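Local coordinates for protein 2-hydroxyisocaproyl-CoA dehydratase activator (Clostridium difficile, PDB 4EHU) that activates (R)-2-hydroxyisocaproyl-CoA dehydratase in L-leucine fermentation by passing it one electron as ATP is hydrolysed, using a [4Fe-4S] cluster held by the homodimer, at residues Val16-Gly21 and Gly244-Ala249; Ile57-Val62 and Asp254-Ser259; Asn118-Asp123 and Lys202-Gln207. One frame throughout, in Å; residues are numbered along the deposited sequence.

Contact 1 (Val16-Gly21 and Gly244-Ala249); sequences VILKNG and GALGAA
V16 lays its CG2 methyl against the methyl of A245, the two carbons 3.7 Å apart (V16 CG2 to A245 CB), where strand 13-19 of an actin-fold ATPase sheet meets helix 243-261. The local axes come within 7.8 Å and their N-to-C directions differ by 42°, a close approach that fits the small residues A245 and A249 on the helix side. The pairing follows an alternate-residue pattern on the strand and a four-residue step on the helix: V16 lies by A245 and L18 by A249, while I17 points away from the helix and packs on M4, V25 and L52. Both methyls of V16 are used. With CG1 anti to the backbone N (chi1 168°), CG2 settles beside A245 and the backbone N of L246. V16 CG1 faces both L246 CD1 (4.3 Å) and A249 CB (4.2 Å). L246 bends inward from the flank of the helix, and it also packs on I24 of strand 23-30 and on F89 and I90 of helix 79-90. No hydrogen bond joins the two segments; A249 O is instead bonded to T3 OG1 on the adjacent strand 2-8. The far end of this buried packing is L18, whose CB rests 3.9 Å from A249 CB and whose CD1 meets L246 CD1 at 4.2 Å.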
loop_
_atom_site.group_PDB
_atom_site.type_symbol
_atom_site.label_atom_id
_atom_site.label_comp_id
_atom_site.label_asym_id
_atom_site.label_seq_id
_atom_site.Cartn_x
_atom_site.Cartn_y
_atom_site.Cartn_z
ATOM N N VAL A 16 24.326 17.457 9.322
ATOM C CA VAL A 16 25.764 17.459 9.058
ATOM C C VAL A 16 26.299 18.844 9.374
ATOM O O VAL A 16 25.658 19.833 9.016
ATOM C CB VAL A 16 26.063 17.166 7.571
ATOM C CG1 VAL A 16 27.513 17.463 7.252
ATOM C CG2 VAL A 16 25.713 15.689 7.225
ATOM N N ILE A 17 27.440 18.911 10.064
ATOM C CA ILE A 17 28.206 20.149 10.150
ATOM C C ILE A 17 29.436 19.985 9.269
ATOM O O ILE A 17 30.190 19.012 9.402
ATOM C CB ILE A 17 28.647 20.488 11.598
ATOM C CG1 ILE A 17 27.424 20.767 12.474
ATOM C CG2 ILE A 17 29.583 21.707 11.592
ATOM C CD1 ILE A 17 27.750 21.138 13.906
ATOM N N LEU A 18 29.618 20.935 8.362
ATOM C CA LEU A 18 30.692 20.894 7.374
ATOM C C LEU A 18 31.642 22.060 7.622
ATOM O O LEU A 18 31.207 23.194 7.836
ATOM C CB LEU A 18 30.088 21.005 5.975
ATOM C CG LEU A 18 30.990 20.885 4.749
ATOM C CD1 LEU A 18 31.482 19.448 4.567
ATOM C CD2 LEU A 18 30.209 21.325 3.523
ATOM N N LYS A 19 32.939 21.779 7.596
ATOM C CA LYS A 19 33.954 22.797 7.850
ATOM C C LYS A 19 34.579 23.230 6.530
ATOM O O LYS A 19 35.079 22.395 5.773
ATOM C CB LYS A 19 35.038 22.238 8.775
ATOM C CG LYS A 19 36.027 23.293 9.312
ATOM C CD LYS A 19 37.096 22.639 10.166
ATOM C CE LYS A 19 38.117 23.659 10.643
ATOM N NZ LYS A 19 39.136 23.043 11.540
ATOM N N ASN A 20 34.528 24.531 6.264
ATOM C CA ASN A 20 35.097 25.124 5.055
ATOM C C ASN A 20 34.668 24.394 3.796
ATOM O O ASN A 20 35.442 24.266 2.850
ATOM C CB ASN A 20 36.622 25.165 5.138
ATOM C CG ASN A 20 37.108 26.014 6.286
ATOM O OD1 ASN A 20 38.033 25.639 7.011
ATOM N ND2 ASN A 20 36.472 27.158 6.472
ATOM N N GLY A 21 33.420 23.932 3.788
ATOM C CA GLY A 21 32.849 23.289 2.620
ATOM C C GLY A 21 33.567 22.027 2.178
ATOM O O GLY A 21 33.387 21.572 1.052
ATOM N N GLY A 244 21.621 13.846 1.842
ATOM C CA GLY A 244 20.728 14.998 1.731
ATOM C C GLY A 244 21.213 16.102 2.663
ATOM O O GLY A 244 21.255 17.285 2.300
ATOM N N ALA A 245 21.553 15.728 3.887
ATOM C CA ALA A 245 22.070 16.705 4.852
ATOM C C ALA A 245 23.414 17.267 4.406
ATOM O O ALA A 245 23.701 18.456 4.606
ATOM C CB ALA A 245 22.186 16.079 6.233
ATOM N N LEU A 246 24.249 16.417 3.813
ATOM C CA LEU A 246 25.525 16.877 3.277
ATOM C C LEU A 246 25.301 17.869 2.147
ATOM O O LEU A 246 25.957 18.915 2.103
ATOM C CB LEU A 246 26.337 15.682 2.772
ATOM C CG LEU A 246 27.654 16.044 2.107
ATOM C CD1 LEU A 246 28.550 16.812 3.081
ATOM C CD2 LEU A 246 28.339 14.744 1.662
ATOM N N GLY A 247 24.354 17.570 1.254
ATOM C CA GLY A 247 24.063 18.469 0.154
ATOM C C GLY A 247 23.571 19.805 0.681
ATOM O O GLY A 247 23.990 20.865 0.219
ATOM N N ALA A 248 22.694 19.754 1.670
ATOM C CA ALA A 248 22.224 20.984 2.320
ATOM C C ALA A 248 23.399 21.783 2.916
ATOM O O ALA A 248 23.470 23.013 2.781
ATOM C CB ALA A 248 21.182 20.660 3.405
ATOM N N ALA A 249 24.334 21.093 3.566
ATOM C CA ALA A 249 25.477 21.774 4.191
ATOM C C ALA A 249 26.349 22.441 3.121
ATOM O O ALA A 249 26.932 23.488 3.347
ATOM C CB ALA A 249 26.301 20.789 5.036
#

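Contact 2 (Ile57-Val62 and Asp254-Ser259); sequences IKKVVV and DEAKES
Strand 59-62 and the helical segment 254-259 run in roughly opposed directions, 143° between their N-to-C vectors, with the local axes 8.5 Å apart at closest. The nearest pair of CA atoms belongs to K59 and A256, 6.0 Å apart, and the chain turns a corner at K58, so that two consecutive lysines both face the helix. Their aliphatic parts both rest on the A256 methyl from the strand side: K58 CG and K59 CG each lie 3.8 Å from A256 CB. K59 places its CG beside its own backbone N (chi1 -62°) and bends again at chi2, which carries the chain across the helix surface, about perpendicular to the side chain of E255. Its CG packs on E255 CB at 3.9 Å, and its amino group ends near S259, where NZ makes a weak hydrogen bond of 3.4 Å to S259 OG. NZ and the E255 carboxylate do not touch directly. A water bridges them, accepting from K59 NZ at 3.1 Å and donating to E255 OE1 at 2.9 Å, an arrangement in which the opposite charges probably still attract through the solvent. K58 bends at chi2 and chi4, bringing its NZ to 3.3 Å from A256 O. Nearby, D254 forms a salt bridge with R85, while E255 also touches K75 of the neighbouring strand. Aliphatic lysine stems against alanine, with polar ends beyond them, make this the solvent-facing margin of a helix packed on the five-stranded mixed sheet of an actin-like ATPase.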
loop_
_atom_site.group_PDB
_atom_site.type_symbol
_atom_site.label_atom_id
_atom_site.label_comp_id
_atom_site.label_asym_id
_atom_site.label_seq_id
_atom_site.Cartn_x
_atom_site.Cartn_y
_atom_site.Cartn_z
ATOM N N ILE A 57 27.644 28.693 13.608
ATOM C CA ILE A 57 27.269 28.201 12.273
ATOM C C ILE A 57 26.901 29.394 11.385
ATOM O O ILE A 57 25.943 30.114 11.666
ATOM C CB ILE A 57 26.084 27.219 12.343
ATOM C CG1 ILE A 57 26.275 26.234 13.501
ATOM C CG2 ILE A 57 25.932 26.456 11.012
ATOM C CD1 ILE A 57 27.551 25.395 13.387
ATOM N N LYS A 58 27.671 29.606 10.320
ATOM C CA LYS A 58 27.504 30.786 9.472
ATOM C C LYS A 58 26.229 30.739 8.625
ATOM O O LYS A 58 25.542 31.754 8.509
ATOM C CB LYS A 58 28.731 30.981 8.576
ATOM C CG LYS A 58 28.620 32.140 7.604
ATOM C CD LYS A 58 29.609 33.246 7.948
ATOM C CE LYS A 58 29.462 34.452 7.026
ATOM N NZ LYS A 58 29.893 34.170 5.625
ATOM N N LYS A 59 25.933 29.572 8.027
ATOM C CA LYS A 59 24.693 29.346 7.284
ATOM C C LYS A 59 24.133 27.956 7.580
ATOM O O LYS A 59 24.888 26.993 7.786
ATOM C CB LYS A 59 24.911 29.452 5.770
ATOM C CG LYS A 59 25.395 30.820 5.290
ATOM C CD LYS A 59 24.307 31.873 5.340
ATOM C CE LYS A 59 24.786 33.164 4.681
ATOM N NZ LYS A 59 23.774 34.263 4.709
ATOM N N VAL A 60 22.811 27.877 7.598
ATOM C CA VAL A 60 22.089 26.632 7.791
ATOM C C VAL A 60 21.124 26.443 6.637
ATOM O O VAL A 60 20.387 27.359 6.293
ATOM C CB VAL A 60 21.263 26.663 9.095
ATOM C CG1 VAL A 60 20.477 25.360 9.262
ATOM C CG2 VAL A 60 22.168 26.915 10.295
ATOM N N VAL A 61 21.126 25.259 6.033
ATOM C CA VAL A 61 20.122 24.926 5.020
ATOM C C VAL A 61 19.345 23.701 5.469
ATOM O O VAL A 61 19.923 22.747 5.988
ATOM C CB VAL A 61 20.757 24.658 3.638
ATOM C CG1 VAL A 61 19.742 24.006 2.682
ATOM C CG2 VAL A 61 21.327 25.953 3.047
ATOM N N VAL A 62 18.030 23.729 5.267
ATOM C CA VAL A 62 17.191 22.585 5.595
ATOM C C VAL A 62 16.532 22.038 4.338
ATOM O O VAL A 62 16.166 22.782 3.429
ATOM C CB VAL A 62 16.121 22.960 6.644
ATOM C CG1 VAL A 62 15.147 23.980 6.073
ATOM C CG2 VAL A 62 15.382 21.723 7.122
ATOM N N ASP A 254 27.781 27.418 0.037
ATOM C CA ASP A 254 27.659 28.315 -1.114
ATOM C C ASP A 254 27.127 29.657 -0.659
ATOM O O ASP A 254 27.603 30.697 -1.100
ATOM C CB ASP A 254 26.683 27.793 -2.162
ATOM C CG ASP A 254 27.203 26.584 -2.910
ATOM O OD1 ASP A 254 28.400 26.251 -2.790
ATOM O OD2 ASP A 254 26.395 25.978 -3.639
ATOM N N GLU A 255 26.091 29.622 0.178
ATOM C CA GLU A 255 25.483 30.846 0.700
ATOM C C GLU A 255 26.497 31.665 1.474
ATOM O O GLU A 255 26.553 32.883 1.340
ATOM C CB GLU A 255 24.304 30.505 1.609
ATOM C CG GLU A 255 23.115 29.947 0.878
ATOM C CD GLU A 255 22.497 30.960 -0.059
ATOM O OE1 GLU A 255 22.340 32.139 0.334
ATOM O OE2 GLU A 255 22.186 30.577 -1.199
ATOM N N ALA A 256 27.291 30.999 2.299
ATOM C CA ALA A 256 28.296 31.679 3.103
ATOM C C ALA A 256 29.342 32.353 2.208
ATOM O O ALA A 256 29.722 33.502 2.434
ATOM C CB ALA A 256 28.947 30.690 4.054
ATOM N N LYS A 257 29.774 31.656 1.163
ATOM C CA LYS A 257 30.766 32.202 0.243
ATOM C C LYS A 257 30.186 33.352 -0.564
ATOM O O LYS A 257 30.895 34.306 -0.884
ATOM C CB LYS A 257 31.278 31.117 -0.707
ATOM C CG LYS A 257 31.998 29.987 0.001
ATOM C CD LYS A 257 33.237 30.487 0.746
ATOM C CE LYS A 257 34.387 30.815 -0.199
ATOM N NZ LYS A 257 35.671 31.024 0.542
ATOM N N GLU A 258 28.903 33.272 -0.898
ATOM C CA GLU A 258 28.256 34.368 -1.606
ATOM C C GLU A 258 28.264 35.630 -0.745
ATOM O O GLU A 258 28.562 36.725 -1.228
ATOM C CB GLU A 258 26.824 34.007 -1.955
ATOM C CG GLU A 258 26.126 35.039 -2.813
ATOM C CD GLU A 258 24.751 34.589 -3.239
ATOM O OE1 GLU A 258 24.529 33.362 -3.309
ATOM O OE2 GLU A 258 23.891 35.456 -3.495
ATOM N N SER A 259 27.926 35.473 0.531
ATOM C CA SER A 259 27.970 36.595 1.485
ATOM C C SER A 259 29.360 37.213 1.666
ATOM O O SER A 259 29.497 38.436 1.823
ATOM C CB SER A 259 27.460 36.136 2.847
ATOM O OG SER A 259 26.081 35.838 2.788
HETATM O O HOH W 1 21.628 32.859 3.047
#

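Contact 3 (Asn118-Asp123 and Lys202-Gln207); sequences NFLMND and KRIGVQ
Strand 118-122 passes the last turn of helix 182-204, with N118 CA and I204 CA 7.1 Å apart, and the chain leaves the helix at G205 with positive phi. L120 and I204 carry the packing, their side chains sliding past each other in opposite directions. L120 CD1 sits only 3.4 Å from I204 CG1, tighter than usual for two carbons, while I204 CD1 reaches back to the backbone N of L120 at 3.5 Å. The same L120 CD1 touches R203 CB at 3.6 Å. The R203 side chain crosses that of L120 at about a right angle, and a bend at chi3 (63°) brings the guanidinium over the leucine. One face meets L120 CD1, 4.0 Å above the plane and offset toward the rim, and L120 CD2 approaches R203 NH1 at 3.7 Å. On the strand side, I204 also meets V107 and K109 of strand 105-110. At the exposed edge, a water accepts from N118 ND2 and donates to I204 O at 2.7 Å, while N118 OD1 takes the N-H of F119 at 2.7 Å. With no direct hydrogen bond across the segments, the fit rests on van der Waals packing of L120, I204 and R203, and the polar link runs through water.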
loop_
_atom_site.group_PDB
_atom_site.type_symbol
_atom_site.label_atom_id
_atom_site.label_comp_id
_atom_site.label_asym_id
_atom_site.label_seq_id
_atom_site.Cartn_x
_atom_site.Cartn_y
_atom_site.Cartn_z
ATOM N N ASN A 118 16.088 14.042 -15.581
ATOM C CA ASN A 118 14.842 13.300 -15.530
ATOM C C ASN A 118 14.649 12.808 -14.105
ATOM O O ASN A 118 15.577 12.824 -13.308
ATOM C CB ASN A 118 14.863 12.154 -16.544
ATOM C CG ASN A 118 13.468 11.655 -16.894
ATOM O OD1 ASN A 118 12.479 12.055 -16.276
ATOM N ND2 ASN A 118 13.387 10.755 -17.870
ATOM N N PHE A 119 13.447 12.385 -13.769
ATOM C CA PHE A 119 13.114 12.115 -12.386
ATOM C C PHE A 119 11.864 11.263 -12.366
ATOM O O PHE A 119 10.912 11.560 -13.080
ATOM C CB PHE A 119 12.856 13.441 -11.648
ATOM C CG PHE A 119 12.337 13.269 -10.252
ATOM C CD1 PHE A 119 13.180 12.844 -9.233
ATOM C CD2 PHE A 119 11.010 13.527 -9.955
ATOM C CE1 PHE A 119 12.712 12.701 -7.941
ATOM C CE2 PHE A 119 10.543 13.382 -8.665
ATOM C CZ PHE A 119 11.396 12.965 -7.654
ATOM N N LEU A 120 11.859 10.215 -11.554
ATOM C CA LEU A 120 10.647 9.460 -11.315
ATOM C C LEU A 120 10.570 9.184 -9.847
ATOM O O LEU A 120 11.594 8.957 -9.188
ATOM C CB LEU A 120 10.660 8.123 -12.065
ATOM C CG LEU A 120 10.376 8.141 -13.556
ATOM C CD1 LEU A 120 10.632 6.721 -14.111
ATOM C CD2 LEU A 120 8.928 8.548 -13.822
ATOM N N MET A 121 9.366 9.187 -9.320
ATOM C CA MET A 121 9.206 8.931 -7.914
ATOM C C MET A 121 7.978 8.101 -7.680
ATOM O O MET A 121 6.908 8.380 -8.240
ATOM C CB MET A 121 9.068 10.236 -7.160
ATOM C CG MET A 121 8.675 10.022 -5.719
ATOM S SD MET A 121 8.796 11.562 -4.805
ATOM C CE MET A 121 7.617 12.609 -5.658
ATOM N N ASN A 122 8.134 7.074 -6.860
ATOM C CA ASN A 122 6.989 6.346 -6.358
ATOM C C ASN A 122 6.692 6.971 -5.006
ATOM O O ASN A 122 7.513 6.860 -4.079
ATOM C CB ASN A 122 7.289 4.841 -6.167
ATOM C CG ASN A 122 7.359 4.038 -7.494
ATOM O OD1 ASN A 122 6.801 4.443 -8.516
ATOM N ND2 ASN A 122 8.016 2.857 -7.449
ATOM N N ASP A 123 5.537 7.637 -4.864
ATOM C CA ASP A 123 5.283 8.348 -3.607
ATOM C C ASP A 123 3.917 8.100 -2.957
ATOM O O ASP A 123 3.612 8.638 -1.890
ATOM C CB ASP A 123 5.468 9.850 -3.806
ATOM C CG ASP A 123 4.501 10.441 -4.840
ATOM O OD1 ASP A 123 4.006 9.711 -5.732
ATOM O OD2 ASP A 123 4.282 11.655 -4.767
ATOM N N LYS A 202 14.664 1.355 -14.596
ATOM C CA LYS A 202 14.634 0.905 -15.980
ATOM C C LYS A 202 13.834 1.865 -16.871
ATOM O O LYS A 202 14.185 2.106 -18.023
ATOM C CB LYS A 202 14.078 -0.517 -16.034
ATOM C CG LYS A 202 15.041 -1.522 -15.368
ATOM C CD LYS A 202 14.477 -2.954 -15.363
ATOM C CE LYS A 202 15.459 -3.929 -14.718
ATOM N NZ LYS A 202 14.988 -5.344 -14.672
ATOM N N ARG A 203 12.772 2.430 -16.326
ATOM C CA ARG A 203 11.991 3.431 -17.066
ATOM C C ARG A 203 12.829 4.668 -17.406
ATOM O O ARG A 203 12.745 5.198 -18.523
ATOM C CB ARG A 203 10.726 3.789 -16.278
ATOM C CG ARG A 203 9.629 2.723 -16.338
ATOM C CD ARG A 203 8.525 2.971 -15.299
ATOM N NE ARG A 203 7.821 4.233 -15.531
ATOM C CZ ARG A 203 7.042 4.841 -14.637
ATOM N NH1 ARG A 203 6.444 5.994 -14.939
ATOM N NH2 ARG A 203 6.864 4.304 -13.439
ATOM N N ILE A 204 13.641 5.130 -16.461
ATOM C CA ILE A 204 14.475 6.311 -16.679
ATOM C C ILE A 204 15.687 5.982 -17.535
ATOM O O ILE A 204 16.281 6.869 -18.156
ATOM C CB ILE A 204 14.944 6.905 -15.349
ATOM C CG1 ILE A 204 13.845 7.785 -14.761
ATOM C CG2 ILE A 204 16.182 7.755 -15.551
ATOM C CD1 ILE A 204 14.195 8.404 -13.440
ATOM N N GLY A 205 16.064 4.707 -17.558
ATOM C CA GLY A 205 17.254 4.292 -18.277
ATOM C C GLY A 205 18.480 4.381 -17.390
ATOM O O GLY A 205 18.926 5.473 -17.036
ATOM N N VAL A 206 19.041 3.231 -17.029
ATOM C CA VAL A 206 20.179 3.234 -16.109
ATOM C C VAL A 206 21.401 3.871 -16.770
ATOM O O VAL A 206 21.688 3.630 -17.944
ATOM C CB VAL A 206 20.502 1.810 -15.595
ATOM C CG1 VAL A 206 21.055 0.959 -16.707
ATOM C CG2 VAL A 206 21.472 1.879 -14.417
ATOM N N GLN A 207 22.105 4.723 -16.030
ATOM C CA GLN A 207 23.365 5.260 -16.526
ATOM C C GLN A 207 24.378 5.299 -15.397
ATOM O O GLN A 207 24.101 5.838 -14.337
ATOM C CB GLN A 207 23.178 6.658 -17.118
ATOM C CG GLN A 207 24.337 7.091 -17.989
ATOM C CD GLN A 207 24.059 8.379 -18.727
ATOM O OE1 GLN A 207 23.017 9.002 -18.535
ATOM N NE2 GLN A 207 24.990 8.785 -19.580
HETATM O O HOH W 2 15.520 9.089 -19.417
#

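Contacts 1 and 2 share helix 243-261 and the same five-stranded sheet, their centres 10 Å apart. They meet: A248 O is 3.3 Å from V61 CB, and, with I17 pointing away from the helix, I17 CD1 is 4.3 Å from I57 CD1. Contact 3 belongs to the second sheet, its centre 26 Å from that of contact 1 and 31 Å from that of contact 2. Contacts 1 and 3 are nearer the nucleotide site: the A245 side chain is about 4 Å from that of ATP-binding K14, that of F119 about 10 Å from bound ADPNP. Contact 2 is remote. The R203 side chain is about 11 Å from that of cluster ligand C125.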